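PDB 6D9N: organic hydroperoxide resistance protein from Elizabethkingia anophelis NUHP1, which probably reduces organic hydroperoxides through a reactive cysteine pair, protecting the cell from oxidative damage. Local coordinates for residues B[64-69]-B[123-128]; B[84-89]-B[106-111]; B[113-118]-B[143-148]. One frame throughout, in Å; residues are numbered along the deposited sequence. Where two conformers were deposited one is given.

In the fold
From the N terminus, a three-stranded antiparallel sheet leads into helix 54-77, where contact 1 opens at 64-69. Strand 85-94 then opens contact 2, and strand 100-109 closes it, so this hairpin pairing is nested inside the larger loop of contact 1. Helix 115-128 opens contact 3 at its start and closes contact 1 at its end. The chain then returns as strand 141-146 to close contact 3, which therefore crosses contact 1. Contact 2 is complete before contact 3 begins. Together they tie helix 54-77, helix 115-128 and the mixed sheet. Asp67 of contact 1 probably hydrogen-bonds Thr84 of contact 2, and Phe66 packs on Leu143 of segment 143-148.

Contact 1 of 3, residues B[64-69]-B[123-128]; sequences ACFDSA and EKAHQV
Ala69 and Ala125 have the nearest CA atoms of the two segments, 5.2 Å apart, while the helix axes of segments 64-69 and 123-128 pass at 8.6 Å with an angle of 122° between their directions. Small residues allow this spacing. The methyl of Ala69 sits close to the backbone of the other helix, with CB 3.8 Å from Ala125 O. It also meets one branch of Val128, with Ala69 CB 3.7 Å from Val128 CG1. CG1 is the branch that meets the methyl because it is turned anti to the valine's N (chi1 169°).

Phe66 makes the second half of the contact. Its ring reaches across to the helix 115-128 backbone because CG is turned anti to N and beside the carbonyl carbon (chi1 -163°). Ala125 lies over one ring face and makes a CH-pi contact, with CB 4.2 Å from the ring centroid. One side of the ring goes on to His126, where Phe66 CE1 is 3.7 Å from His126 CA. The same CE1 is 3.9 Å from His126 CB and meets the imidazole obliquely, while His126 ND1 has its polar partner in Ser132.

In the OsmC/Ohr fold the long helix 54-77 is central, and here helix 115-128 packs against it. Helix 54-77 carries Cys65, which forms a disulfide with Cys129, the residue directly after segment 123-128. The pair of helices thus brings the two cysteines together, consistent with the redox-active pair of Ohr proteins. No hydrogen bond crosses between the two segments, and the touching surfaces are mainly apolar. Val86 and Leu143 also pack on Phe66, so its ring lies between helix and sheet, and Val128 also packs on Phe100 of the second subunit.

Contact 2 of 3, residues B[84-89]-B[106-111]; sequences TTVTAK and LHANIP
Thr85 O is approached by two groups of the partner strand. Asn109 N donates to Thr85 O at 2.8 Å, and Ala108 CA adds a CA-H contact with Thr85 O at 3.3 Å. The return bond, Thr85 N to Asn109 O, is 3.1 Å long. Thr87 and His107 form the next hydrogen-bonded pair, with Thr87 N 2.9 Å from His107 O and a matching bond back. Val86 with Ala108 and Ala88 with Leu106 are the non-hydrogen-bonded pairs.

This is a regular antiparallel ladder in the hairpin of strands 85-94 and 100-109. Residues 86-89 also pair with a strand of the second subunit, so the sheet runs on across the dimer interface, in keeping with the OsmC/Ohr fold.

Side chains alternate between the two faces. On the face of Val86, Ala88, Leu106 and Ala108, CG of Leu106 is anti to the carbonyl carbon and beside N (chi1 -68°). This brings the CD2 branch of Leu106 to Ala88 CB at 3.7 Å. Helix 54-77 packs on Val86 and Leu106, and Ile122 of helix 115-128 on Ala108. The other face is more polar. A water accepts from Asn109 ND2 at 3.0 Å and bridges to OG1 in one of the two deposited conformers of Thr85. Asn109 OD1 is bonded by Ser146 OG and by Asn148 N, while the His107 ring is fixed at both nitrogens, ND1 by Thr144 and NE2 by Ser146.

Contact 3 of 3, residues B[113-118]-B[143-148]; sequences VTIEEA and LTVSNN
The only hydrogen bond between segments 113-118 and 143-148 comes from a side-chain amide: Asn147 ND2 donates to Val113 O at 2.9 Å. Asn147 lies just past strand 141-146. The bond is nearly straight at the hydrogen (164°). Val113 O lies close to the plane of the Asn147 amide, while ND2 is tilted slightly from the carbonyl plane. The amide reaches this side because CG sits between the backbone N and the carbonyl carbon (chi1 61°).

Ile115 crosses the same amide at about a right angle. Its CD1 lies 3.7 Å from Asn147 OD1 and 3.9 Å from Asn147 CG. One turn further along the helix, the methyl of Ala118 faces Val145 and meets both of its branches, with Ala118 CB 3.8 Å from CG2 and 4.1 Å from CG1 of Val145. Val145 also packs on Gln119 and Ile122, so it lies along the first turns of helix 115-128.

Thr114 is the N-cap of that helix and forms a capping box with Glu117. Glu117 N donates to Thr114 OG1 at 3.1 Å, and Thr114 N donates to Glu117 OE1 at 3.0 Å. OE1 is met on its anti side, 32° out of the carboxylate plane.

The contact thus joins helix 115-128 to an outer strand of the mixed sheet within the chain. The capping box engages the N-H of Glu117, in the first turn, and that of Thr114, the cap. The Glu117 carboxylate would probably be stabilised by the helix end. Asn147 then supplies a donor to the carbonyl just before the cap, tying the C-terminal tail to this turn.

Contact 1 of 3, residues B[64-69]-B[123-128]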
ATOM      1  N   ALA B  64      -1.111   6.378   6.910  1.00  7.51           N
ATOM      2  CA  ALA B  64      -2.175   5.974   7.819  1.00  8.55           C
ATOM      3  C   ALA B  64      -1.769   4.796   8.705  1.00  7.37           C
ATOM      4  O   ALA B  64      -2.093   4.779   9.904  1.00  8.06           O
ATOM      5  CB  ALA B  64      -3.416   5.632   7.002  1.00  9.26           C
ATOM      6  N   CYS B  65      -1.084   3.796   8.154  0.70  7.80           N
ATOM      7  CA  CYS B  65      -0.620   2.663   8.945  0.70  7.53           C
ATOM      8  C   CYS B  65       0.301   3.139  10.054  0.70  7.20           C
ATOM      9  O   CYS B  65       0.168   2.752  11.228  0.70  8.04           O
ATOM     10  CB  CYS B  65       0.143   1.697   8.008  0.70  7.96           C
ATOM     11  SG  CYS B  65       0.753   0.195   8.864  0.70  9.21           S
ATOM     12  N   PHE B  66       1.250   3.991   9.705  1.00  7.29           N
ATOM     13  CA  PHE B  66       2.218   4.420  10.697  1.00  7.77           C
ATOM     14  C   PHE B  66       1.551   5.286  11.763  1.00  6.75           C
ATOM     15  O   PHE B  66       1.832   5.130  12.966  1.00  7.57           O
ATOM     16  CB  PHE B  66       3.404   5.094  10.006  1.00  8.31           C
ATOM     17  CG  PHE B  66       4.601   5.201  10.907  1.00  8.45           C
ATOM     18  CD1 PHE B  66       5.558   4.188  10.923  1.00 10.01           C
ATOM     19  CD2 PHE B  66       4.752   6.260  11.784  1.00 10.36           C
ATOM     20  CE1 PHE B  66       6.655   4.258  11.733  1.00 10.85           C
ATOM     21  CE2 PHE B  66       5.849   6.309  12.628  1.00 10.64           C
ATOM     22  CZ  PHE B  66       6.802   5.302  12.608  1.00 10.43           C
ATOM     23  N   ASP B  67       0.673   6.218  11.363  1.00  7.31           N
ATOM     24  CA  ASP B  67      -0.018   7.031  12.356  1.00  8.07           C
ATOM     25  C   ASP B  67      -0.900   6.181  13.260  1.00  7.78           C
ATOM     26  O   ASP B  67      -0.946   6.418  14.482  1.00  8.04           O
ATOM     27  CB  ASP B  67      -0.863   8.117  11.687  1.00  9.27           C
ATOM     28  CG  ASP B  67      -1.253   9.196  12.692  1.00  9.88           C
ATOM     29  OD1 ASP B  67      -0.332   9.805  13.273  1.00 10.74           O
ATOM     30  OD2 ASP B  67      -2.464   9.391  12.944  1.00 11.82           O
ATOM     31  N   SER B  68      -1.570   5.162  12.711  1.00  8.01           N
ATOM     32  CA  SER B  68      -2.390   4.281  13.539  1.00  9.23           C
ATOM     33  C   SER B  68      -1.529   3.519  14.546  1.00  8.26           C
ATOM     34  O   SER B  68      -1.852   3.453  15.745  1.00  8.71           O
ATOM     35  CB  SER B  68      -3.138   3.305  12.635  1.00 10.47           C
ATOM     36  OG  SER B  68      -3.915   2.436  13.431  1.00 11.19           O
ATOM     37  N   ALA B  69      -0.400   2.975  14.094  1.00  8.12           N
ATOM     38  CA  ALA B  69       0.503   2.241  14.979  1.00  8.58           C
ATOM     39  C   ALA B  69       1.069   3.164  16.045  1.00  8.28           C
ATOM     40  O   ALA B  69       1.143   2.801  17.223  1.00  8.60           O
ATOM     41  CB  ALA B  69       1.637   1.629  14.147  1.00  8.60           C
ATOM     42  N   GLU B 123      10.233   4.427  17.243  1.00 11.58           N
ATOM     43  CA  GLU B 123      10.907   3.140  17.156  1.00 13.06           C
ATOM     44  C   GLU B 123       9.906   2.000  17.363  1.00 12.02           C
ATOM     45  O   GLU B 123       9.905   1.019  16.603  1.00 12.27           O
ATOM     46  CB  GLU B 123      12.051   3.116  18.185  1.00 16.44           C
ATOM     47  CG  GLU B 123      12.734   1.756  18.336  1.00 20.76           C
ATOM     48  CD  GLU B 123      13.890   1.768  19.337  1.00 25.37           C
ATOM     49  OE1 GLU B 123      14.902   1.093  19.060  1.00 27.66           O
ATOM     50  OE2 GLU B 123      13.803   2.445  20.388  1.00 27.00           O
ATOM     51  N   LYS B 124       9.036   2.110  18.383  1.00 10.95           N
ATOM     52  CA  LYS B 124       8.032   1.068  18.597  1.00 11.71           C
ATOM     53  C   LYS B 124       7.022   1.046  17.458  1.00 10.59           C
ATOM     54  O   LYS B 124       6.642  -0.039  17.001  1.00 11.30           O
ATOM     55  CB  LYS B 124       7.334   1.257  19.961  1.00 15.09           C
ATOM     56  CG  LYS B 124       8.215   0.865  21.133  1.00 18.93           C
ATOM     57  CD  LYS B 124       7.564   1.143  22.469  1.00 22.30           C
ATOM     58  CE  LYS B 124       8.514   0.790  23.627  1.00 25.63           C
ATOM     59  NZ  LYS B 124       8.130   1.373  24.953  1.00 28.21           N
ATOM     60  N   ALA B 125       6.544   2.217  17.027  1.00 10.01           N
ATOM     61  CA  ALA B 125       5.566   2.258  15.947  1.00  9.53           C
ATOM     62  C   ALA B 125       6.090   1.584  14.690  1.00  9.10           C
ATOM     63  O   ALA B 125       5.335   0.928  13.973  1.00  9.73           O
ATOM     64  CB  ALA B 125       5.203   3.703  15.661  1.00 10.05           C
ATOM     65  N   HIS B 126       7.396   1.737  14.416  1.00  9.22           N
ATOM     66  CA  HIS B 126       8.002   1.159  13.229  1.00  9.74           C
ATOM     67  C   HIS B 126       8.076  -0.359  13.281  1.00 10.98           C
ATOM     68  O   HIS B 126       8.187  -0.996  12.227  1.00 11.89           O
ATOM     69  CB  HIS B 126       9.366   1.837  13.020  1.00 10.03           C
ATOM     70  CG  HIS B 126       9.999   1.703  11.663  1.00 10.55           C
ATOM     71  ND1 HIS B 126       9.314   1.761  10.463  1.00 10.52           N
ATOM     72  CD2 HIS B 126      11.324   1.659  11.352  1.00 11.82           C
ATOM     73  CE1 HIS B 126      10.200   1.719   9.480  1.00 11.52           C
ATOM     74  NE2 HIS B 126      11.421   1.650   9.988  1.00 12.33           N
ATOM     75  N   GLN B 127       7.968  -0.965  14.469  1.00 11.27           N
ATOM     76  CA  GLN B 127       7.849  -2.398  14.597  1.00 12.34           C
ATOM     77  C   GLN B 127       6.399  -2.859  14.577  1.00 11.50           C
ATOM     78  O   GLN B 127       6.151  -4.031  14.284  1.00 12.22           O
ATOM     79  CB  GLN B 127       8.549  -2.875  15.878  1.00 15.17           C
ATOM     80  CG  GLN B 127      10.062  -2.600  15.869  1.00 16.92           C
ATOM     81  CD  GLN B 127      10.824  -3.289  14.679  1.00 18.91           C
ATOM     82  OE1 GLN B 127      10.616  -4.499  14.351  1.00 21.40           O
ATOM     83  NE2 GLN B 127      11.669  -2.503  14.000  1.00 18.25           N
ATOM     84  N   VAL B 128       5.442  -1.985  14.887  1.00 11.45           N
ATOM     85  CA  VAL B 128       4.032  -2.370  14.934  1.00 11.25           C
ATOM     86  C   VAL B 128       3.399  -2.318  13.551  1.00 10.45           C
ATOM     87  O   VAL B 128       2.671  -3.235  13.170  1.00 11.03           O
ATOM     88  CB  VAL B 128       3.297  -1.446  15.932  1.00 10.98           C
ATOM     89  CG1 VAL B 128       1.773  -1.604  15.838  1.00 12.16           C
ATOM     90  CG2 VAL B 128       3.777  -1.719  17.345  1.00 12.27           C
TER

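Contact 2 of 3, residues B[84-89]-B[106-111]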
ATOM      1  N   THR B  84      -1.086  13.630  16.578  1.00  8.80           N
ATOM      2  CA  THR B  84       0.082  13.338  15.749  1.00  8.67           C
ATOM      3  C   THR B  84      -0.226  13.535  14.268  1.00  8.72           C
ATOM      4  O   THR B  84      -1.394  13.528  13.831  1.00  9.36           O
ATOM      5  CB  THR B  84       0.547  11.886  15.972  1.00  8.56           C
ATOM      6  OG1 THR B  84      -0.503  10.988  15.610  1.00  8.95           O
ATOM      7  CG2 THR B  84       0.927  11.644  17.411  1.00  9.74           C
ATOM      8  N   THR B  85       0.843  13.719  13.492  1.00  8.86           N
ATOM      9  CA  THR B  85       0.784  13.786  12.033  0.86  9.04           C
ATOM     10  C   THR B  85       1.874  12.889  11.469  1.00  8.87           C
ATOM     11  O   THR B  85       3.002  12.874  11.982  1.00 10.13           O
ATOM     12  CB  THR B  85       1.043  15.239  11.592  0.86 10.65           C
ATOM     13  OG1 THR B  85       0.109  16.097  12.267  0.86 11.09           O
ATOM     14  CG2 THR B  85       0.936  15.437  10.064  0.86 12.57           C
ATOM     15  N   VAL B  86       1.583  12.174  10.385  1.00  8.36           N
ATOM     16  CA  VAL B  86       2.624  11.421   9.695  1.00  8.38           C
ATOM     17  C   VAL B  86       2.539  11.756   8.212  1.00  8.52           C
ATOM     18  O   VAL B  86       1.445  11.709   7.620  1.00  9.28           O
ATOM     19  CB  VAL B  86       2.447   9.902   9.883  1.00  9.40           C
ATOM     20  CG1 VAL B  86       3.456   9.119   9.027  1.00 11.20           C
ATOM     21  CG2 VAL B  86       2.555   9.522  11.366  1.00  9.79           C
ATOM     22  N   THR B  87       3.691  12.049   7.613  1.00  8.61           N
ATOM     23  CA  THR B  87       3.796  12.167   6.162  0.86  9.16           C
ATOM     24  C   THR B  87       4.617  11.021   5.592  1.00  9.19           C
ATOM     25  O   THR B  87       5.593  10.570   6.205  1.00 11.01           O
ATOM     26  CB  THR B  87       4.435  13.500   5.772  0.86 10.74           C
ATOM     27  OG1 THR B  87       5.788  13.565   6.260  0.86 13.08           O
ATOM     28  CG2 THR B  87       3.583  14.663   6.256  0.86 10.56           C
ATOM     29  N   ALA B  88       4.190  10.533   4.424  1.00  8.79           N
ATOM     30  CA  ALA B  88       4.941   9.533   3.661  1.00  9.51           C
ATOM     31  C   ALA B  88       5.120  10.058   2.253  1.00  9.84           C
ATOM     32  O   ALA B  88       4.131  10.437   1.616  1.00 10.93           O
ATOM     33  CB  ALA B  88       4.212   8.199   3.594  1.00 10.03           C
ATOM     34  N   LYS B  89       6.368  10.123   1.799  1.00  9.91           N
ATOM     35  CA  LYS B  89       6.702  10.495   0.436  1.00 10.79           C
ATOM     36  C   LYS B  89       7.264   9.260  -0.267  1.00  9.93           C
ATOM     37  O   LYS B  89       8.269   8.685   0.171  1.00 10.83           O
ATOM     38  CB  LYS B  89       7.747  11.604   0.470  1.00 12.26           C
ATOM     39  N   LEU B 106       9.485   8.793   5.589  1.00 10.59           N
ATOM     40  CA  LEU B 106       8.395   8.913   6.554  1.00 10.31           C
ATOM     41  C   LEU B 106       8.796   9.922   7.607  1.00 10.16           C
ATOM     42  O   LEU B 106       9.940   9.902   8.087  1.00 12.24           O
ATOM     43  CB  LEU B 106       8.202   7.650   7.366  1.00 13.66           C
ATOM     44  CG  LEU B 106       7.709   6.348   6.810  1.00 15.40           C
ATOM     45  CD1 LEU B 106       7.551   5.345   7.950  1.00 13.99           C
ATOM     46  CD2 LEU B 106       6.377   6.556   6.130  1.00 16.87           C
ATOM     47  N   HIS B 107       7.877  10.791   7.986  1.00  9.88           N
ATOM     48  CA  HIS B 107       8.168  11.733   9.053  1.00 10.79           C
ATOM     49  C   HIS B 107       6.962  11.800   9.969  1.00 10.52           C
ATOM     50  O   HIS B 107       5.820  11.942   9.513  1.00 12.23           O
ATOM     51  CB  HIS B 107       8.414  13.115   8.498  1.00 11.84           C
ATOM     52  CG  HIS B 107       8.727  14.089   9.581  1.00 12.40           C
ATOM     53  ND1 HIS B 107       9.985  14.193  10.148  1.00 13.04           N
ATOM     54  CD2 HIS B 107       7.931  14.932  10.287  1.00 12.94           C
ATOM     55  CE1 HIS B 107       9.963  15.100  11.108  1.00 12.87           C
ATOM     56  NE2 HIS B 107       8.728  15.565  11.212  1.00 13.20           N
ATOM     57  N   ALA B 108       7.202  11.671  11.274  1.00  9.29           N
ATOM     58  CA  ALA B 108       6.143  11.776  12.272  1.00  9.45           C
ATOM     59  C   ALA B 108       6.364  13.031  13.097  1.00  9.48           C
ATOM     60  O   ALA B 108       7.506  13.356  13.442  1.00 11.01           O
ATOM     61  CB  ALA B 108       6.117  10.566  13.221  1.00 10.81           C
ATOM     62  N   ASN B 109       5.262  13.684  13.452  1.00  9.36           N
ATOM     63  CA  ASN B 109       5.304  14.777  14.412  1.00  9.14           C
ATOM     64  C   ASN B 109       4.442  14.435  15.616  1.00  8.90           C
ATOM     65  O   ASN B 109       3.272  14.066  15.464  1.00  9.20           O
ATOM     66  CB  ASN B 109       4.836  16.098  13.814  1.00 10.12           C
ATOM     67  CG  ASN B 109       5.044  17.240  14.780  1.00 10.26           C
ATOM     68  OD1 ASN B 109       6.169  17.663  15.010  1.00 11.00           O
ATOM     69  ND2 ASN B 109       3.978  17.717  15.387  1.00 10.89           N
ATOM     70  N   ILE B 110       5.010  14.610  16.804  1.00  8.93           N
ATOM     71  CA  ILE B 110       4.323  14.271  18.059  1.00  9.30           C
ATOM     72  C   ILE B 110       4.396  15.492  18.964  1.00  9.22           C
ATOM     73  O   ILE B 110       5.431  15.715  19.627  1.00 10.23           O
ATOM     74  CB  ILE B 110       4.959  13.045  18.742  1.00  9.20           C
ATOM     75  CG1 ILE B 110       5.099  11.869  17.771  1.00  9.67           C
ATOM     76  CG2 ILE B 110       4.128  12.653  19.979  1.00  9.89           C
ATOM     77  CD1 ILE B 110       5.945  10.705  18.319  1.00 10.78           C
ATOM     78  N   PRO B 111       3.350  16.318  19.026  1.00  9.25           N
ATOM     79  CA  PRO B 111       3.419  17.507  19.884  1.00 10.07           C
ATOM     80  C   PRO B 111       3.429  17.117  21.349  1.00 10.51           C
ATOM     81  O   PRO B 111       2.802  16.136  21.760  1.00 10.90           O
ATOM     82  CB  PRO B 111       2.107  18.242  19.578  1.00 11.14           C
ATOM     83  CG  PRO B 111       1.627  17.665  18.270  1.00 10.53           C
ATOM     84  CD  PRO B 111       2.076  16.233  18.271  1.00  9.99           C
TER
HETATM   85  O   HOH W   1       1.150  16.907  14.713  1.00 10.95           O

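Contact 3 of 3, residues B[113-118]-B[143-148]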
ATOM      1  N   VAL B 113       5.805  16.196  23.595  1.00 11.84           N
ATOM      2  CA  VAL B 113       6.707  15.237  24.210  1.00 11.45           C
ATOM      3  C   VAL B 113       8.140  15.701  24.005  1.00 10.76           C
ATOM      4  O   VAL B 113       8.424  16.568  23.173  1.00 12.35           O
ATOM      5  CB  VAL B 113       6.512  13.818  23.642  1.00 11.87           C
ATOM      6  CG1 VAL B 113       5.079  13.374  23.793  1.00 13.09           C
ATOM      7  CG2 VAL B 113       6.927  13.741  22.146  1.00 11.99           C
ATOM      8  N   THR B 114       9.059  15.105  24.765  1.00 10.81           N
ATOM      9  CA  THR B 114      10.471  15.384  24.555  1.00 11.04           C
ATOM     10  C   THR B 114      10.983  14.580  23.357  1.00 10.64           C
ATOM     11  O   THR B 114      10.339  13.627  22.898  1.00 10.68           O
ATOM     12  CB  THR B 114      11.294  14.961  25.775  1.00 12.04           C
ATOM     13  OG1 THR B 114      11.297  13.525  25.836  1.00 12.39           O
ATOM     14  CG2 THR B 114      10.742  15.558  27.078  1.00 12.61           C
ATOM     15  N   ILE B 115      12.166  14.957  22.844  1.00 10.00           N
ATOM     16  CA  ILE B 115      12.670  14.218  21.681  1.00 10.49           C
ATOM     17  C   ILE B 115      13.009  12.776  22.044  1.00 10.34           C
ATOM     18  O   ILE B 115      12.847  11.881  21.210  1.00 10.75           O
ATOM     19  CB  ILE B 115      13.821  14.951  20.967  1.00 12.98           C
ATOM     20  CG1 ILE B 115      13.842  14.558  19.473  1.00 14.38           C
ATOM     21  CG2 ILE B 115      15.165  14.609  21.580  1.00 14.24           C
ATOM     22  CD1 ILE B 115      12.597  15.079  18.697  1.00 15.17           C
ATOM     23  N   GLU B 116      13.478  12.510  23.261  1.00 10.55           N
ATOM     24  CA  GLU B 116      13.736  11.127  23.646  1.00 10.85           C
ATOM     25  C   GLU B 116      12.449  10.318  23.649  1.00 11.28           C
ATOM     26  O   GLU B 116      12.413   9.182  23.171  1.00 11.24           O
ATOM     27  CB  GLU B 116      14.386  11.075  25.033  1.00 11.91           C
ATOM     28  CG  GLU B 116      15.814  11.583  25.009  1.00 13.62           C
ATOM     29  CD  GLU B 116      16.410  11.778  26.402  1.00 16.30           C
ATOM     30  OE1 GLU B 116      15.785  11.374  27.412  1.00 17.64           O
ATOM     31  OE2 GLU B 116      17.510  12.353  26.484  1.00 18.31           O
ATOM     32  N   GLU B 117      11.370  10.881  24.171  1.00 10.84           N
ATOM     33  CA  GLU B 117      10.084  10.193  24.132  1.00 11.24           C
ATOM     34  C   GLU B 117       9.630   9.970  22.698  1.00 10.43           C
ATOM     35  O   GLU B 117       9.157   8.884  22.337  1.00 10.69           O
ATOM     36  CB  GLU B 117       9.043  11.020  24.895  1.00 11.79           C
ATOM     37  CG  GLU B 117       9.284  10.983  26.402  1.00 14.11           C
ATOM     38  CD  GLU B 117       8.508  12.004  27.198  1.00 16.13           C
ATOM     39  OE1 GLU B 117       8.028  13.017  26.644  1.00 15.03           O
ATOM     40  OE2 GLU B 117       8.388  11.790  28.436  1.00 19.14           O
ATOM     41  N   ALA B 118       9.751  11.004  21.869  1.00 10.24           N
ATOM     42  CA  ALA B 118       9.337  10.884  20.469  1.00 10.64           C
ATOM     43  C   ALA B 118      10.098   9.780  19.754  1.00 10.18           C
ATOM     44  O   ALA B 118       9.506   9.003  18.983  1.00 10.19           O
ATOM     45  CB  ALA B 118       9.540  12.225  19.758  1.00 11.36           C
ATOM     46  N   LEU B 143      13.151   7.358   8.192  1.00 11.86           N
ATOM     47  CA  LEU B 143      12.137   7.672   9.206  1.00 11.60           C
ATOM     48  C   LEU B 143      12.728   8.692  10.177  1.00 12.01           C
ATOM     49  O   LEU B 143      13.778   8.451  10.783  1.00 14.06           O
ATOM     50  CB  LEU B 143      11.783   6.394   9.960  1.00 12.29           C
ATOM     51  CG  LEU B 143      10.912   6.568  11.207  1.00 12.21           C
ATOM     52  CD1 LEU B 143       9.583   7.269  10.946  1.00 12.56           C
ATOM     53  CD2 LEU B 143      10.673   5.211  11.850  1.00 13.01           C
ATOM     54  N   THR B 144      12.056   9.830  10.321  1.00 11.94           N
ATOM     55  CA  THR B 144      12.457  10.874  11.253  1.00 11.78           C
ATOM     56  C   THR B 144      11.248  11.330  12.054  1.00 11.09           C
ATOM     57  O   THR B 144      10.096  11.080  11.682  1.00 10.55           O
ATOM     58  CB  THR B 144      13.078  12.099  10.520  1.00 13.87           C
ATOM     59  OG1 THR B 144      12.173  12.589   9.530  1.00 15.24           O
ATOM     60  CG2 THR B 144      14.404  11.736   9.832  1.00 15.06           C
ATOM     61  N   VAL B 145      11.537  11.997  13.172  1.00 11.60           N
ATOM     62  CA  VAL B 145      10.482  12.458  14.069  1.00 11.22           C
ATOM     63  C   VAL B 145      10.780  13.868  14.534  1.00 11.36           C
ATOM     64  O   VAL B 145      11.936  14.221  14.762  1.00 13.73           O
ATOM     65  CB  VAL B 145      10.274  11.500  15.275  1.00 12.18           C
ATOM     66  CG1 VAL B 145      11.457  11.493  16.266  1.00 13.38           C
ATOM     67  CG2 VAL B 145       8.973  11.801  16.045  1.00 12.62           C
ATOM     68  N   SER B 146       9.725  14.663  14.686  1.00 11.06           N
ATOM     69  CA  SER B 146       9.778  15.968  15.330  1.00 10.95           C
ATOM     70  C   SER B 146       8.766  16.019  16.471  1.00 10.83           C
ATOM     71  O   SER B 146       7.851  15.179  16.566  1.00 10.77           O
ATOM     72  CB  SER B 146       9.517  17.098  14.332  1.00 11.70           C
ATOM     73  OG  SER B 146       8.319  16.876  13.597  1.00 12.05           O
ATOM     74  N   ASN B 147       8.907  17.054  17.294  1.00 11.61           N
ATOM     75  CA  ASN B 147       8.042  17.266  18.449  1.00 11.13           C
ATOM     76  C   ASN B 147       7.505  18.702  18.474  1.00 11.30           C
ATOM     77  O   ASN B 147       7.555  19.386  19.510  1.00 13.01           O
ATOM     78  CB  ASN B 147       8.703  16.850  19.779  1.00 11.77           C
ATOM     79  CG  ASN B 147       9.966  17.622  20.088  1.00 12.36           C
ATOM     80  OD1 ASN B 147      10.598  18.187  19.201  1.00 13.35           O
ATOM     81  ND2 ASN B 147      10.363  17.628  21.342  1.00 13.24           N
ATOM     82  N   ASN B 148       6.999  19.178  17.324  1.00 12.17           N
ATOM     83  CA  ASN B 148       6.464  20.537  17.193  1.00 13.38           C
ATOM     84  C   ASN B 148       5.051  20.636  17.731  1.00 14.41           C
ATOM     85  O   ASN B 148       4.213  19.772  17.445  1.00 14.36           O
ATOM     86  CB  ASN B 148       6.358  20.993  15.748  1.00 14.41           C
ATOM     87  CG  ASN B 148       7.666  21.007  15.036  1.00 15.40           C
ATOM     88  OD1 ASN B 148       7.808  20.336  13.988  1.00 17.38           O
ATOM     89  ND2 ASN B 148       8.589  21.801  15.500  1.00 14.66           N
ATOM     90  OXT ASN B 148       4.748  21.634  18.433  1.00 16.53           O
TER